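Local coordinates for D-methionine-binding lipoprotein MetQ (Escherichia coli, PDB 4YAH) that binds methionine and serves as the substrate-binding component of an ATP-driven D-methionine permease, at residues 146-158 against 165-179. Residues are numbered along the deposited sequence; the frame is centred on the assembly and turned at random.
Sequences LLLLQKVGLIKLK and PTVLDVVENPKNLKI
Lys156 and Leu157 pair with Val170 to Glu172 in a two-stranded antiparallel ribbon that follows the end of helix 139-151, whose last turns reach Ile179 of edge strand 178-182. The ribbon belongs to the domain built on the five-stranded sheet, one of the two lobes of the periplasmic binding protein fold. Lys156 N bonds Glu172 O (3.0 Å). Val171 and Glu172 both face Lys156, a classic beta bulge, and Lys156 O takes both N-H groups, Val171 N at 2.8 Å and Glu172 N at 3.3 Å. Leu157 and Val170 share a face, CD2 against CG2, and Leu157 CD1 also lies against Pro165 CB (3.7 Å). Between helix and strand 178-182, Leu149 and Ile179 touch tip to tip, CD1 to CD1 at 4.0 Å. With CG anti to the backbone N (chi1 180°), the Asn173 amide turns toward Leu177: ND2 meets Leu177 O on a lone pair (2.9 Å), and OD1 accepts from Leu177 N. A water donates to Asn173 OD1 and Leu154 O and accepts from Lys175 N. Replacing Asn173 by alanine would probably leave Leu177 N and O without these mates, and the water without one acceptor. At the other end, Lys158 NZ reaches Asp169 OD1 through a second water.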
ATOM      1  N   LEU A 146       9.325  -6.925   7.668  1.00 17.92           N
ATOM      2  CA  LEU A 146      10.476  -7.494   8.367  1.00 16.74           C
ATOM      3  C   LEU A 146      11.692  -6.577   8.258  1.00 17.55           C
ATOM      4  O   LEU A 146      12.449  -6.422   9.222  1.00 17.09           O
ATOM      5  CB  LEU A 146      10.792  -8.881   7.824  1.00 17.72           C
ATOM      6  CG  LEU A 146       9.730  -9.942   8.095  1.00 21.80           C
ATOM      7  CD1 LEU A 146      10.157 -11.219   7.468  1.00 18.85           C
ATOM      8  CD2 LEU A 146       9.509 -10.149   9.583  1.00 20.17           C
ATOM      9  N   LEU A 147      11.886  -5.945   7.099  1.00 16.64           N
ATOM     10  CA  LEU A 147      12.981  -4.991   6.959  1.00 15.90           C
ATOM     11  C   LEU A 147      12.798  -3.812   7.918  1.00 17.31           C
ATOM     12  O   LEU A 147      13.772  -3.307   8.462  1.00 19.26           O
ATOM     13  CB  LEU A 147      13.085  -4.508   5.512  1.00 17.05           C
ATOM     14  CG  LEU A 147      13.600  -5.600   4.583  1.00 17.24           C
ATOM     15  CD1 LEU A 147      13.364  -5.172   3.136  1.00 21.00           C
ATOM     16  CD2 LEU A 147      15.066  -5.911   4.837  1.00 19.40           C
ATOM     17  N   LEU A 148      11.547  -3.403   8.145  1.00 17.79           N
ATOM     18  CA  LEU A 148      11.277  -2.300   9.061  1.00 15.84           C
ATOM     19  C   LEU A 148      11.577  -2.717  10.507  1.00 17.96           C
ATOM     20  O   LEU A 148      12.176  -1.946  11.272  1.00 16.62           O
ATOM     21  CB  LEU A 148       9.832  -1.809   8.905  1.00 17.10           C
ATOM     22  CG  LEU A 148       9.412  -0.641   9.807  1.00 15.96           C
ATOM     23  CD1 LEU A 148      10.363   0.534   9.702  1.00 16.12           C
ATOM     24  CD2 LEU A 148       8.010  -0.182   9.462  1.00 17.36           C
ATOM     25  N   LEU A 149      11.183  -3.937  10.870  1.00 14.92           N
ATOM     26  CA  LEU A 149      11.446  -4.464  12.204  1.00 13.47           C
ATOM     27  C   LEU A 149      12.952  -4.592  12.437  1.00 17.29           C
ATOM     28  O   LEU A 149      13.426  -4.438  13.570  1.00 17.47           O
ATOM     29  CB  LEU A 149      10.761  -5.815  12.383  1.00 16.58           C
ATOM     30  CG  LEU A 149       9.231  -5.731  12.388  1.00 16.15           C
ATOM     31  CD1 LEU A 149       8.605  -7.118  12.457  1.00 18.47           C
ATOM     32  CD2 LEU A 149       8.693  -4.865  13.509  1.00 19.00           C
ATOM     33  N   GLN A 150      13.694  -4.874  11.371  1.00 15.91           N
ATOM     34  CA  GLN A 150      15.153  -4.941  11.465  1.00 17.63           C
ATOM     35  C   GLN A 150      15.729  -3.532  11.635  1.00 18.38           C
ATOM     36  O   GLN A 150      16.631  -3.306  12.448  1.00 18.87           O
ATOM     37  CB  GLN A 150      15.754  -5.625  10.226  1.00 19.82           C
ATOM     38  CG  GLN A 150      17.295  -5.607  10.207  1.00 17.59           C
ATOM     39  CD  GLN A 150      17.870  -6.385   9.034  1.00 18.42           C
ATOM     40  OE1 GLN A 150      18.498  -7.423   9.223  1.00 22.57           O
ATOM     41  NE2 GLN A 150      17.654  -5.885   7.824  1.00 20.36           N
ATOM     42  N   LYS A 151      15.206  -2.589  10.857  1.00 18.52           N
ATOM     43  CA  LYS A 151      15.654  -1.206  10.922  1.00 19.38           C
ATOM     44  C   LYS A 151      15.550  -0.636  12.337  1.00 23.04           C
ATOM     45  O   LYS A 151      16.433   0.110  12.772  1.00 22.55           O
ATOM     46  CB  LYS A 151      14.849  -0.358   9.947  1.00 20.77           C
ATOM     47  CG  LYS A 151      15.110   1.135   9.987  1.00 23.62           C
ATOM     48  CD  LYS A 151      14.115   1.843   9.076  1.00 36.79           C
ATOM     49  CE  LYS A 151      13.976   3.324   9.392  1.00 48.82           C
ATOM     50  NZ  LYS A 151      15.180   4.091   8.981  1.00 56.76           N
ATOM     51  N   VAL A 152      14.472  -0.962  13.043  1.00 18.75           N
ATOM     52  CA  VAL A 152      14.285  -0.429  14.394  1.00 17.26           C
ATOM     53  C   VAL A 152      14.932  -1.330  15.445  1.00 20.87           C
ATOM     54  O   VAL A 152      14.792  -1.086  16.645  1.00 24.70           O
ATOM     55  CB  VAL A 152      12.777  -0.211  14.697  1.00 24.30           C
ATOM     56  CG1 VAL A 152      12.190   0.721  13.656  1.00 24.62           C
ATOM     57  CG2 VAL A 152      12.002  -1.528  14.728  1.00 23.09           C
ATOM     58  N   GLY A 153      15.638  -2.366  14.993  1.00 18.64           N
ATOM     59  CA  GLY A 153      16.504  -3.154  15.866  1.00 17.90           C
ATOM     60  C   GLY A 153      15.873  -4.310  16.633  1.00 21.90           C
ATOM     61  O   GLY A 153      16.502  -4.884  17.532  1.00 22.34           O
ATOM     62  N   LEU A 154      14.638  -4.663  16.291  1.00 19.55           N
ATOM     63  CA  LEU A 154      13.945  -5.723  17.001  1.00 19.08           C
ATOM     64  C   LEU A 154      14.421  -7.102  16.557  1.00 21.38           C
ATOM     65  O   LEU A 154      14.453  -8.040  17.354  1.00 22.40           O
ATOM     66  CB  LEU A 154      12.444  -5.595  16.805  1.00 18.56           C
ATOM     67  CG  LEU A 154      11.806  -4.399  17.515  1.00 17.19           C
ATOM     68  CD1 LEU A 154      10.373  -4.225  17.082  1.00 22.31           C
ATOM     69  CD2 LEU A 154      11.848  -4.577  19.021  1.00 18.37           C
ATOM     70  N   ILE A 155      14.814  -7.212  15.295  1.00 21.87           N
ATOM     71  CA  ILE A 155      15.270  -8.476  14.740  1.00 16.48           C
ATOM     72  C   ILE A 155      16.462  -8.233  13.829  1.00 19.30           C
ATOM     73  O   ILE A 155      16.732  -7.098  13.418  1.00 21.35           O
ATOM     74  CB  ILE A 155      14.167  -9.193  13.923  1.00 18.85           C
ATOM     75  CG1 ILE A 155      13.746  -8.325  12.733  1.00 18.59           C
ATOM     76  CG2 ILE A 155      12.986  -9.519  14.797  1.00 19.29           C
ATOM     77  CD1 ILE A 155      12.663  -8.947  11.853  1.00 21.51           C
ATOM     78  N   LYS A 156      17.168  -9.305  13.496  1.00 19.79           N
ATOM     79  CA  LYS A 156      18.168  -9.253  12.447  1.00 19.83           C
ATOM     80  C   LYS A 156      17.875 -10.351  11.446  1.00 20.72           C
ATOM     81  O   LYS A 156      17.500 -11.467  11.821  1.00 23.57           O
ATOM     82  CB  LYS A 156      19.587  -9.394  13.012  1.00 21.88           C
ATOM     83  CG  LYS A 156      20.674  -9.210  11.950  1.00 31.13           C
ATOM     84  CD  LYS A 156      22.068  -9.184  12.561  1.00 39.98           C
ATOM     85  CE  LYS A 156      23.116  -9.669  11.566  1.00 67.02           C
ATOM     86  NZ  LYS A 156      22.877  -9.181  10.170  1.00 60.15           N
ATOM     87  N   LEU A 157      18.035 -10.009  10.176  1.00 20.74           N
ATOM     88  CA  LEU A 157      17.801 -10.926   9.076  1.00 22.77           C
ATOM     89  C   LEU A 157      19.101 -11.408   8.440  1.00 23.94           C
ATOM     90  O   LEU A 157      20.132 -10.727   8.495  1.00 26.04           O
ATOM     91  CB  LEU A 157      16.958 -10.262   8.000  1.00 22.72           C
ATOM     92  CG  LEU A 157      15.614  -9.694   8.446  1.00 20.90           C
ATOM     93  CD1 LEU A 157      15.068  -8.869   7.312  1.00 20.19           C
ATOM     94  CD2 LEU A 157      14.672 -10.817   8.835  1.00 29.16           C
ATOM     95  N   LYS A 158      19.015 -12.575   7.815  1.00 23.71           N
ATOM     96  CA  LYS A 158      20.109 -13.128   7.018  1.00 24.47           C
ATOM     97  C   LYS A 158      20.567 -12.155   5.945  1.00 32.77           C
ATOM     98  O   LYS A 158      19.799 -11.325   5.463  1.00 27.76           O
ATOM     99  CB  LYS A 158      19.683 -14.430   6.343  1.00 28.98           C
ATOM    100  CG  LYS A 158      19.642 -15.637   7.241  1.00 43.85           C
ATOM    101  CD  LYS A 158      19.374 -16.900   6.429  1.00 48.95           C
ATOM    102  CE  LYS A 158      19.069 -18.084   7.334  1.00 54.59           C
ATOM    103  NZ  LYS A 158      18.947 -19.358   6.574  1.00 64.70           N
ATOM    104  N   PRO A 165      12.741 -10.898   2.343  1.00 19.89           N
ATOM    105  CA  PRO A 165      12.939 -11.785   3.490  1.00 22.53           C
ATOM    106  C   PRO A 165      11.629 -12.442   3.947  1.00 22.55           C
ATOM    107  O   PRO A 165      10.549 -11.871   3.759  1.00 19.88           O
ATOM    108  CB  PRO A 165      13.473 -10.841   4.572  1.00 19.24           C
ATOM    109  CG  PRO A 165      12.874  -9.521   4.243  1.00 18.43           C
ATOM    110  CD  PRO A 165      12.818  -9.476   2.719  1.00 19.95           C
ATOM    111  N   THR A 166      11.741 -13.629   4.537  1.00 21.76           N
ATOM    112  CA  THR A 166      10.622 -14.282   5.214  1.00 20.31           C
ATOM    113  C   THR A 166      10.958 -14.463   6.680  1.00 18.96           C
ATOM    114  O   THR A 166      12.061 -14.137   7.110  1.00 20.47           O
ATOM    115  CB  THR A 166      10.298 -15.653   4.620  1.00 24.17           C
ATOM    116  OG1 THR A 166      11.332 -16.571   4.971  1.00 25.74           O
ATOM    117  CG2 THR A 166      10.167 -15.584   3.108  1.00 25.88           C
ATOM    118  N   VAL A 167      10.022 -14.995   7.450  1.00 20.37           N
ATOM    119  CA  VAL A 167      10.277 -15.213   8.867  1.00 21.17           C
ATOM    120  C   VAL A 167      11.394 -16.237   9.055  1.00 21.51           C
ATOM    121  O   VAL A 167      12.118 -16.198  10.046  1.00 21.84           O
ATOM    122  CB  VAL A 167       8.995 -15.655   9.590  1.00 23.63           C
ATOM    123  CG1 VAL A 167       9.268 -16.007  11.043  1.00 29.06           C
ATOM    124  CG2 VAL A 167       7.979 -14.534   9.524  1.00 26.18           C
ATOM    125  N   LEU A 168      11.561 -17.140   8.098  1.00 21.96           N
ATOM    126  CA  LEU A 168      12.678 -18.091   8.146  1.00 21.81           C
ATOM    127  C   LEU A 168      14.053 -17.423   8.104  1.00 24.60           C
ATOM    128  O   LEU A 168      15.049 -18.027   8.499  1.00 26.59           O
ATOM    129  CB  LEU A 168      12.587 -19.077   6.985  1.00 27.08           C
ATOM    130  CG  LEU A 168      11.337 -19.948   6.943  1.00 27.87           C
ATOM    131  CD1 LEU A 168      11.427 -20.883   5.743  1.00 30.57           C
ATOM    132  CD2 LEU A 168      11.163 -20.730   8.219  1.00 33.16           C
ATOM    133  N   ASP A 169      14.105 -16.184   7.633  1.00 20.53           N
ATOM    134  CA  ASP A 169      15.354 -15.424   7.535  1.00 21.43           C
ATOM    135  C   ASP A 169      15.720 -14.658   8.817  1.00 24.54           C
ATOM    136  O   ASP A 169      16.720 -13.951   8.851  1.00 22.47           O
ATOM    137  CB  ASP A 169      15.270 -14.437   6.378  1.00 21.94           C
ATOM    138  CG  ASP A 169      15.207 -15.131   5.025  1.00 27.97           C
ATOM    139  OD1 ASP A 169      16.042 -16.033   4.792  1.00 30.28           O
ATOM    140  OD2 ASP A 169      14.326 -14.783   4.203  1.00 23.89           O
ATOM    141  N   VAL A 170      14.904 -14.783   9.856  1.00 21.90           N
ATOM    142  CA  VAL A 170      15.184 -14.107  11.111  1.00 21.95           C
ATOM    143  C   VAL A 170      16.274 -14.882  11.817  1.00 25.29           C
ATOM    144  O   VAL A 170      16.088 -16.060  12.132  1.00 27.77           O
ATOM    145  CB  VAL A 170      13.949 -14.000  11.996  1.00 26.05           C
ATOM    146  CG1 VAL A 170      14.320 -13.459  13.396  1.00 25.31           C
ATOM    147  CG2 VAL A 170      12.937 -13.100  11.339  1.00 20.92           C
ATOM    148  N   VAL A 171      17.399 -14.216  12.073  1.00 26.90           N
ATOM    149  CA  VAL A 171      18.541 -14.878  12.708  1.00 24.68           C
ATOM    150  C   VAL A 171      18.825 -14.379  14.119  1.00 33.55           C
ATOM    151  O   VAL A 171      19.512 -15.056  14.878  1.00 29.30           O
ATOM    152  CB  VAL A 171      19.815 -14.730  11.852  1.00 22.96           C
ATOM    153  CG1 VAL A 171      19.642 -15.503  10.566  1.00 29.64           C
ATOM    154  CG2 VAL A 171      20.138 -13.276  11.550  1.00 24.13           C
ATOM    155  N   GLU A 172      18.310 -13.201  14.460  1.00 19.96           N
ATOM    156  CA  GLU A 172      18.325 -12.706  15.827  1.00 21.88           C
ATOM    157  C   GLU A 172      16.941 -12.176  16.165  1.00 20.98           C
ATOM    158  O   GLU A 172      16.302 -11.492  15.353  1.00 23.23           O
ATOM    159  CB  GLU A 172      19.373 -11.614  16.027  1.00 24.19           C
ATOM    160  CG  GLU A 172      20.801 -12.049  15.712  1.00 32.41           C
ATOM    161  CD  GLU A 172      21.787 -10.915  15.869  1.00 49.38           C
ATOM    162  OE1 GLU A 172      22.928 -11.041  15.367  1.00 62.46           O
ATOM    163  OE2 GLU A 172      21.415  -9.896  16.497  1.00 47.42           O
ATOM    164  N   ASN A 173      16.488 -12.519  17.359  1.00 21.53           N
ATOM    165  CA  ASN A 173      15.162 -12.158  17.837  1.00 19.83           C
ATOM    166  C   ASN A 173      15.210 -12.245  19.356  1.00 22.09           C
ATOM    167  O   ASN A 173      14.634 -13.148  19.961  1.00 21.85           O
ATOM    168  CB  ASN A 173      14.120 -13.089  17.230  1.00 20.46           C
ATOM    169  CG  ASN A 173      12.698 -12.781  17.687  1.00 21.48           C
ATOM    170  OD1 ASN A 173      12.410 -11.720  18.253  1.00 20.39           O
ATOM    171  ND2 ASN A 173      11.797 -13.722  17.430  1.00 24.27           N
ATOM    172  N   PRO A 174      15.918 -11.300  19.976  1.00 19.71           N
ATOM    173  CA  PRO A 174      16.201 -11.418  21.419  1.00 24.34           C
ATOM    174  C   PRO A 174      14.978 -11.342  22.335  1.00 25.13           C
ATOM    175  O   PRO A 174      15.014 -11.905  23.428  1.00 23.78           O
ATOM    176  CB  PRO A 174      17.155 -10.247  21.683  1.00 23.36           C
ATOM    177  CG  PRO A 174      17.004  -9.324  20.539  1.00 28.01           C
ATOM    178  CD  PRO A 174      16.628 -10.163  19.364  1.00 23.21           C
ATOM    179  N   LYS A 175      13.917 -10.664  21.910  1.00 19.73           N
ATOM    180  CA  LYS A 175      12.684 -10.619  22.685  1.00 21.08           C
ATOM    181  C   LYS A 175      11.775 -11.808  22.368  1.00 19.29           C
ATOM    182  O   LYS A 175      10.680 -11.905  22.924  1.00 21.45           O
ATOM    183  CB  LYS A 175      11.919  -9.322  22.439  1.00 21.06           C
ATOM    184  CG  LYS A 175      12.662  -8.065  22.801  1.00 22.51           C
ATOM    185  CD  LYS A 175      11.808  -6.822  22.555  1.00 23.05           C
ATOM    186  CE  LYS A 175      12.576  -5.539  22.806  1.00 30.85           C
ATOM    187  NZ  LYS A 175      12.779  -5.273  24.267  1.00 28.63           N
ATOM    188  N   ASN A 176      12.231 -12.713  21.502  1.00 21.51           N
ATOM    189  CA  ASN A 176      11.445 -13.894  21.135  1.00 21.91           C
ATOM    190  C   ASN A 176      10.048 -13.499  20.691  1.00 24.48           C
ATOM    191  O   ASN A 176       9.053 -14.086  21.114  1.00 23.96           O
ATOM    192  CB  ASN A 176      11.351 -14.876  22.299  1.00 27.51           C
ATOM    193  CG  ASN A 176      12.710 -15.359  22.756  1.00 36.07           C
ATOM    194  OD1 ASN A 176      13.514 -15.825  21.951  1.00 44.89           O
ATOM    195  ND2 ASN A 176      12.978 -15.240  24.048  1.00 44.92           N
ATOM    196  N   LEU A 177       9.989 -12.486  19.839  1.00 20.17           N
ATOM    197  CA  LEU A 177       8.738 -12.039  19.271  1.00 20.77           C
ATOM    198  C   LEU A 177       8.163 -13.100  18.357  1.00 23.87           C
ATOM    199  O   LEU A 177       8.900 -13.853  17.731  1.00 21.87           O
ATOM    200  CB  LEU A 177       8.948 -10.745  18.494  1.00 21.06           C
ATOM    201  CG  LEU A 177       9.612  -9.615  19.269  1.00 19.46           C
ATOM    202  CD1 LEU A 177       9.920  -8.472  18.323  1.00 20.82           C
ATOM    203  CD2 LEU A 177       8.700  -9.163  20.398  1.00 19.62           C
ATOM    204  N   LYS A 178       6.840 -13.139  18.283  1.00 19.45           N
ATOM    205  CA  LYS A 178       6.147 -14.087  17.438  1.00 21.26           C
ATOM    206  C   LYS A 178       5.529 -13.291  16.301  1.00 19.66           C
ATOM    207  O   LYS A 178       4.646 -12.468  16.524  1.00 21.36           O
ATOM    208  CB  LYS A 178       5.066 -14.845  18.207  1.00 23.69           C
ATOM    209  CG  LYS A 178       5.534 -15.440  19.527  1.00 42.20           C
ATOM    210  CD  LYS A 178       6.628 -16.468  19.320  1.00 60.84           C
ATOM    211  CE  LYS A 178       7.014 -17.150  20.629  1.00 69.98           C
ATOM    212  NZ  LYS A 178       5.910 -18.008  21.149  1.00 68.46           N
ATOM    213  N   ILE A 179       6.006 -13.530  15.091  1.00 18.03           N
ATOM    214  CA  ILE A 179       5.512 -12.819  13.929  1.00 20.20           C
ATOM    215  C   ILE A 179       4.240 -13.506  13.461  1.00 19.86           C
ATOM    216  O   ILE A 179       4.244 -14.700  13.177  1.00 23.13           O
ATOM    217  CB  ILE A 179       6.557 -12.784  12.792  1.00 21.52           C
ATOM    218  CG1 ILE A 179       7.879 -12.215  13.306  1.00 29.83           C
ATOM    219  CG2 ILE A 179       6.035 -11.970  11.623  1.00 22.50           C
ATOM    220  CD1 ILE A 179       7.782 -10.803  13.776  1.00 29.19           C
TER
HETATM  221  O   HOH W   1      13.264  -9.418  19.374  1.00 19.15           O
HETATM  222  O   HOH W   2      16.586 -18.932   5.596  1.00 42.87           O